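Local structure of possible atls1-like light-inducible protein (Prochlorococcus marinus, 2XCZ) at residues P2-V10 with E55-S64. The protein is of uncharacterised function but belongs to the macrophage migration inhibitory factor family, whose members are small alpha/beta proteins that assemble as trimers. Residues are numbered along the deposited sequence; the frame is centred on the assembly and turned at random.
Sequences PLINIQASV and EPTCYVEVKS
The amide of Asn-5 and the carboxylate of Glu-61 run alongside each other, their planes turned by only 29°. Asn-5 ND2 donates to the anti lone pair of Glu-61 OE2 over 2.8 Å, in its own amide plane. Glu-61 CG lies between backbone N and carbonyl carbon (chi1 49°) and the chain runs on extended, bringing OE2 to the amide. Asn-5 OD1 accepts from Ser-41 OG of the adjacent parallel strand 39-43, fixing the buried amide's rotation. Over one face of the Tyr-59 ring, toward its rim, stands Glu-61 N; Leu-3 of another subunit also packs on Tyr-59. On the same sheet face, Leu-3 CD2 lies alongside Lys-63 CD at 4.0 Å, while the lysine's amine continues to a salt bridge with Glu-100.

The sheet face carrying Ile-4, Ile-6, Cys-58 and Val-60 is apolar, suiting its cover by helices 16-31 and 72-88: Ile-4 CG1 presses tightly on Val-60 CG1 at 3.5 Å, and Ile-6 CG2 meets Cys-58 SG at 3.6 Å. Past the strand end, Ser-9 OG accepts from Thr-57 N at 2.9 Å. Paired backbone bonds at Leu-3, Asn-5 and Gln-7 join the central antiparallel strands of the helix-backed, four-stranded mixed sheet of the trimeric MIF fold.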
ATOM      1  N   PRO A   2       5.567   4.138  14.184  1.00 10.66           N
ATOM      2  CA  PRO A   2       4.501   3.341  13.589  1.00  9.80           C
ATOM      3  C   PRO A   2       3.809   4.035  12.430  1.00  9.66           C
ATOM      4  O   PRO A   2       3.885   5.256  12.275  1.00 10.29           O
ATOM      5  CB  PRO A   2       3.491   3.185  14.737  1.00 10.29           C
ATOM      6  CG  PRO A   2       4.275   3.475  15.980  1.00 12.06           C
ATOM      7  CD  PRO A   2       5.269   4.490  15.583  1.00 10.34           C
ATOM      8  N   LEU A   3       3.113   3.235  11.645  1.00  8.98           N
ATOM      9  CA  LEU A   3       2.402   3.701  10.462  1.00  9.13           C
ATOM     10  C   LEU A   3       1.055   3.006  10.440  1.00  8.50           C
ATOM     11  O   LEU A   3       0.966   1.796  10.660  1.00  8.25           O
ATOM     12  CB  LEU A   3       3.192   3.321   9.201  1.00  8.88           C
ATOM     13  CG  LEU A   3       2.527   3.578   7.851  1.00  9.96           C
ATOM     14  CD1 LEU A   3       2.469   5.045   7.489  1.00 10.09           C
ATOM     15  CD2 LEU A   3       3.272   2.795   6.779  1.00  9.32           C
ATOM     16  N   ILE A   4       0.000   3.789  10.219  1.00  8.38           N
ATOM     17  CA  ILE A   4      -1.322   3.230   9.953  1.00  8.52           C
ATOM     18  C   ILE A   4      -1.992   3.938   8.765  1.00  7.87           C
ATOM     19  O   ILE A   4      -2.332   5.119   8.833  1.00  8.13           O
ATOM     20  CB  ILE A   4      -2.195   3.184  11.227  1.00  8.64           C
ATOM     21  CG1 ILE A   4      -3.569   2.551  10.937  1.00  8.20           C
ATOM     22  CG2 ILE A   4      -2.278   4.581  11.909  1.00  8.19           C
ATOM     23  CD1 ILE A   4      -4.305   2.093  12.199  1.00 10.02           C
ATOM     24  N   ASN A   5      -2.181   3.183   7.682  1.00  8.02           N
ATOM     25  CA  ASN A   5      -2.795   3.703   6.463  1.00  8.03           C
ATOM     26  C   ASN A   5      -4.161   3.046   6.282  1.00  8.79           C
ATOM     27  O   ASN A   5      -4.256   1.819   6.233  1.00  9.48           O
ATOM     28  CB  ASN A   5      -1.890   3.398   5.258  1.00  7.42           C
ATOM     29  CG  ASN A   5      -0.625   4.238   5.224  1.00  9.68           C
ATOM     30  OD1 ASN A   5      -0.629   5.439   5.537  1.00  9.55           O
ATOM     31  ND2 ASN A   5       0.468   3.610   4.800  1.00  9.22           N
ATOM     32  N   ILE A   6      -5.220   3.853   6.204  1.00  8.43           N
ATOM     33  CA  ILE A   6      -6.573   3.313   6.053  1.00  9.40           C
ATOM     34  C   ILE A   6      -7.090   3.600   4.658  1.00  9.45           C
ATOM     35  O   ILE A   6      -6.993   4.726   4.162  1.00 10.08           O
ATOM     36  CB  ILE A   6      -7.550   3.913   7.101  1.00  9.24           C
ATOM     37  CG1 ILE A   6      -7.052   3.670   8.540  1.00 10.54           C
ATOM     38  CG2 ILE A   6      -8.941   3.299   6.956  1.00  9.67           C
ATOM     39  CD1 ILE A   6      -7.653   4.659   9.559  1.00 13.47           C
ATOM     40  N   GLN A   7      -7.635   2.571   4.027  1.00  9.89           N
ATOM     41  CA  GLN A   7      -8.255   2.685   2.711  1.00 10.76           C
ATOM     42  C   GLN A   7      -9.715   2.231   2.866  1.00 10.77           C
ATOM     43  O   GLN A   7      -9.988   1.062   3.173  1.00 11.11           O
ATOM     44  CB  GLN A   7      -7.469   1.807   1.739  1.00 11.03           C
ATOM     45  CG  GLN A   7      -8.063   1.605   0.366  1.00 13.68           C
ATOM     46  CD  GLN A   7      -7.540   0.335  -0.274  1.00 17.76           C
ATOM     47  OE1 GLN A   7      -8.251  -0.667  -0.361  1.00 20.42           O
ATOM     48  NE2 GLN A   7      -6.275   0.357  -0.690  1.00 19.84           N
ATOM     49  N   ALA A   8     -10.659   3.152   2.679  1.00 10.25           N
ATOM     50  CA  ALA A   8     -12.059   2.821   2.988  1.00 10.55           C
ATOM     51  C   ALA A   8     -12.971   3.064   1.804  1.00 10.42           C
ATOM     52  O   ALA A   8     -12.684   3.923   0.976  1.00 10.70           O
ATOM     53  CB  ALA A   8     -12.546   3.598   4.222  1.00 10.45           C
ATOM     54  N   SER A   9     -14.065   2.312   1.746  1.00 10.68           N
ATOM     55  CA  SER A   9     -15.035   2.419   0.665  1.00 11.50           C
ATOM     56  C   SER A   9     -16.051   3.543   0.870  1.00 12.55           C
ATOM     57  O   SER A   9     -16.648   4.036  -0.102  1.00 12.72           O
ATOM     58  CB  SER A   9     -15.765   1.089   0.461  1.00 10.83           C
ATOM     59  OG  SER A   9     -16.655   0.819   1.536  1.00 10.71           O
ATOM     60  N   VAL A  10     -16.242   3.944   2.124  1.00 13.34           N
ATOM     61  CA  VAL A  10     -17.242   4.977   2.464  1.00 14.31           C
ATOM     62  C   VAL A  10     -16.809   6.364   1.974  1.00 14.57           C
ATOM     63  O   VAL A  10     -15.632   6.606   1.722  1.00 14.33           O
ATOM     64  CB  VAL A  10     -17.533   5.030   3.982  1.00 14.72           C
ATOM     65  CG1 VAL A  10     -18.067   3.700   4.484  1.00 15.55           C
ATOM     66  CG2 VAL A  10     -16.295   5.457   4.758  1.00 13.24           C
ATOM     67  N   GLU A  55     -20.874  -3.269   0.201  1.00 15.46           N
ATOM     68  CA  GLU A  55     -21.190  -2.676   1.494  1.00 15.23           C
ATOM     69  C   GLU A  55     -19.931  -2.068   2.135  1.00 14.48           C
ATOM     70  O   GLU A  55     -18.798  -2.482   1.804  1.00 14.63           O
ATOM     71  CB  GLU A  55     -21.849  -3.707   2.415  1.00 15.12           C
ATOM     72  CG  GLU A  55     -23.326  -3.953   2.052  1.00 18.29           C
ATOM     73  CD  GLU A  55     -24.186  -2.706   2.247  1.00 19.97           C
ATOM     74  OE1 GLU A  55     -24.549  -2.395   3.409  1.00 21.90           O
ATOM     75  OE2 GLU A  55     -24.494  -2.028   1.244  1.00 19.43           O
ATOM     76  N   PRO A  56     -20.111  -1.071   3.025  1.00 13.72           N
ATOM     77  CA  PRO A  56     -18.997  -0.390   3.689  1.00 13.20           C
ATOM     78  C   PRO A  56     -17.918  -1.379   4.118  1.00 12.55           C
ATOM     79  O   PRO A  56     -18.217  -2.372   4.780  1.00 12.46           O
ATOM     80  CB  PRO A  56     -19.663   0.278   4.895  1.00 13.83           C
ATOM     81  CG  PRO A  56     -21.034   0.612   4.373  1.00 12.80           C
ATOM     82  CD  PRO A  56     -21.416  -0.502   3.433  1.00 13.23           C
ATOM     83  N   THR A  57     -16.687  -1.109   3.683  1.00 12.22           N
ATOM     84  CA  THR A  57     -15.556  -1.993   3.977  1.00 11.84           C
ATOM     85  C   THR A  57     -14.252  -1.195   4.017  1.00 11.55           C
ATOM     86  O   THR A  57     -14.187  -0.058   3.531  1.00 10.43           O
ATOM     87  CB  THR A  57     -15.476  -3.163   2.993  1.00 11.86           C
ATOM     88  OG1 THR A  57     -14.451  -4.067   3.424  1.00 12.12           O
ATOM     89  CG2 THR A  57     -15.180  -2.685   1.586  1.00 12.36           C
ATOM     90  N   CYS A  58     -13.209  -1.798   4.589  1.00 11.31           N
ATOM     91  CA  CYS A  58     -12.028  -1.046   4.948  1.00 12.11           C
ATOM     92  C   CYS A  58     -10.799  -1.957   4.920  1.00 10.25           C
ATOM     93  O   CYS A  58     -10.861  -3.061   5.442  1.00  9.73           O
ATOM     94  CB  CYS A  58     -12.268  -0.541   6.376  1.00 13.02           C
ATOM     95  SG  CYS A  58     -11.032   0.379   7.066  1.00 20.60           S
ATOM     96  N   TYR A  59      -9.709  -1.509   4.288  1.00  9.33           N
ATOM     97  CA  TYR A  59      -8.409  -2.172   4.461  1.00  9.19           C
ATOM     98  C   TYR A  59      -7.432  -1.256   5.180  1.00  8.81           C
ATOM     99  O   TYR A  59      -7.234  -0.115   4.774  1.00  9.54           O
ATOM    100  CB  TYR A  59      -7.780  -2.608   3.130  1.00  8.89           C
ATOM    101  CG  TYR A  59      -6.393  -3.197   3.341  1.00  9.41           C
ATOM    102  CD1 TYR A  59      -6.228  -4.376   4.067  1.00 10.63           C
ATOM    103  CD2 TYR A  59      -5.253  -2.537   2.864  1.00 11.17           C
ATOM    104  CE1 TYR A  59      -4.963  -4.901   4.300  1.00 10.80           C
ATOM    105  CE2 TYR A  59      -3.961  -3.055   3.092  1.00 10.87           C
ATOM    106  CZ  TYR A  59      -3.840  -4.232   3.820  1.00 10.91           C
ATOM    107  OH  TYR A  59      -2.581  -4.759   4.041  1.00 14.58           O
ATOM    108  N   VAL A  60      -6.771  -1.777   6.207  1.00  8.77           N
ATOM    109  CA  VAL A  60      -5.793  -0.982   6.949  1.00  8.54           C
ATOM    110  C   VAL A  60      -4.426  -1.639   6.869  1.00  9.06           C
ATOM    111  O   VAL A  60      -4.322  -2.844   7.037  1.00  9.14           O
ATOM    112  CB  VAL A  60      -6.181  -0.897   8.439  1.00  8.69           C
ATOM    113  CG1 VAL A  60      -5.228   0.053   9.207  1.00  8.33           C
ATOM    114  CG2 VAL A  60      -7.649  -0.444   8.590  1.00  8.00           C
ATOM    115  N   GLU A  61      -3.380  -0.856   6.626  1.00  8.64           N
ATOM    116  CA  GLU A  61      -2.040  -1.401   6.871  1.00 10.05           C
ATOM    117  C   GLU A  61      -1.400  -0.759   8.090  1.00  9.44           C
ATOM    118  O   GLU A  61      -1.467   0.459   8.273  1.00  8.52           O
ATOM    119  CB  GLU A  61      -1.142  -1.345   5.655  1.00 12.21           C
ATOM    120  CG  GLU A  61      -1.081  -0.067   4.949  1.00 15.80           C
ATOM    121  CD  GLU A  61       0.064  -0.031   3.929  1.00 19.33           C
ATOM    122  OE1 GLU A  61       0.336  -1.065   3.254  1.00 22.24           O
ATOM    123  OE2 GLU A  61       0.674   1.039   3.803  1.00 18.54           O
ATOM    124  N   VAL A  62      -0.846  -1.610   8.945  1.00  9.50           N
ATOM    125  CA  VAL A  62      -0.150  -1.169  10.126  1.00  9.27           C
ATOM    126  C   VAL A  62       1.281  -1.668  10.073  1.00  9.12           C
ATOM    127  O   VAL A  62       1.505  -2.845   9.845  1.00  9.14           O
ATOM    128  CB  VAL A  62      -0.820  -1.687  11.417  1.00  8.99           C
ATOM    129  CG1 VAL A  62       0.039  -1.355  12.649  1.00 10.25           C
ATOM    130  CG2 VAL A  62      -2.214  -1.078  11.573  1.00  9.75           C
ATOM    131  N   LYS A  63       2.237  -0.763  10.284  1.00  9.38           N
ATOM    132  CA  LYS A  63       3.648  -1.149  10.378  1.00  9.99           C
ATOM    133  C   LYS A  63       4.270  -0.555  11.630  1.00 10.13           C
ATOM    134  O   LYS A  63       3.893   0.516  12.094  1.00  9.42           O
ATOM    135  CB  LYS A  63       4.448  -0.721   9.138  1.00 10.62           C
ATOM    136  CG  LYS A  63       3.936  -1.290   7.825  1.00 11.26           C
ATOM    137  CD  LYS A  63       4.844  -0.871   6.679  1.00 12.59           C
ATOM    138  CE  LYS A  63       4.298  -1.313   5.327  1.00 14.33           C
ATOM    139  NZ  LYS A  63       3.940  -2.771   5.269  1.00 14.28           N
ATOM    140  N   SER A  64       5.243  -1.273  12.176  1.00 10.33           N
ATOM    141  CA  SER A  64       5.991  -0.780  13.316  1.00 10.77           C
ATOM    142  C   SER A  64       7.367  -1.413  13.309  1.00 11.08           C
ATOM    143  O   SER A  64       7.536  -2.530  12.796  1.00 11.94           O
ATOM    144  CB  SER A  64       5.280  -1.162  14.619  1.00 10.76           C
ATOM    145  OG  SER A  64       5.912  -0.543  15.726  1.00 11.54           O
TER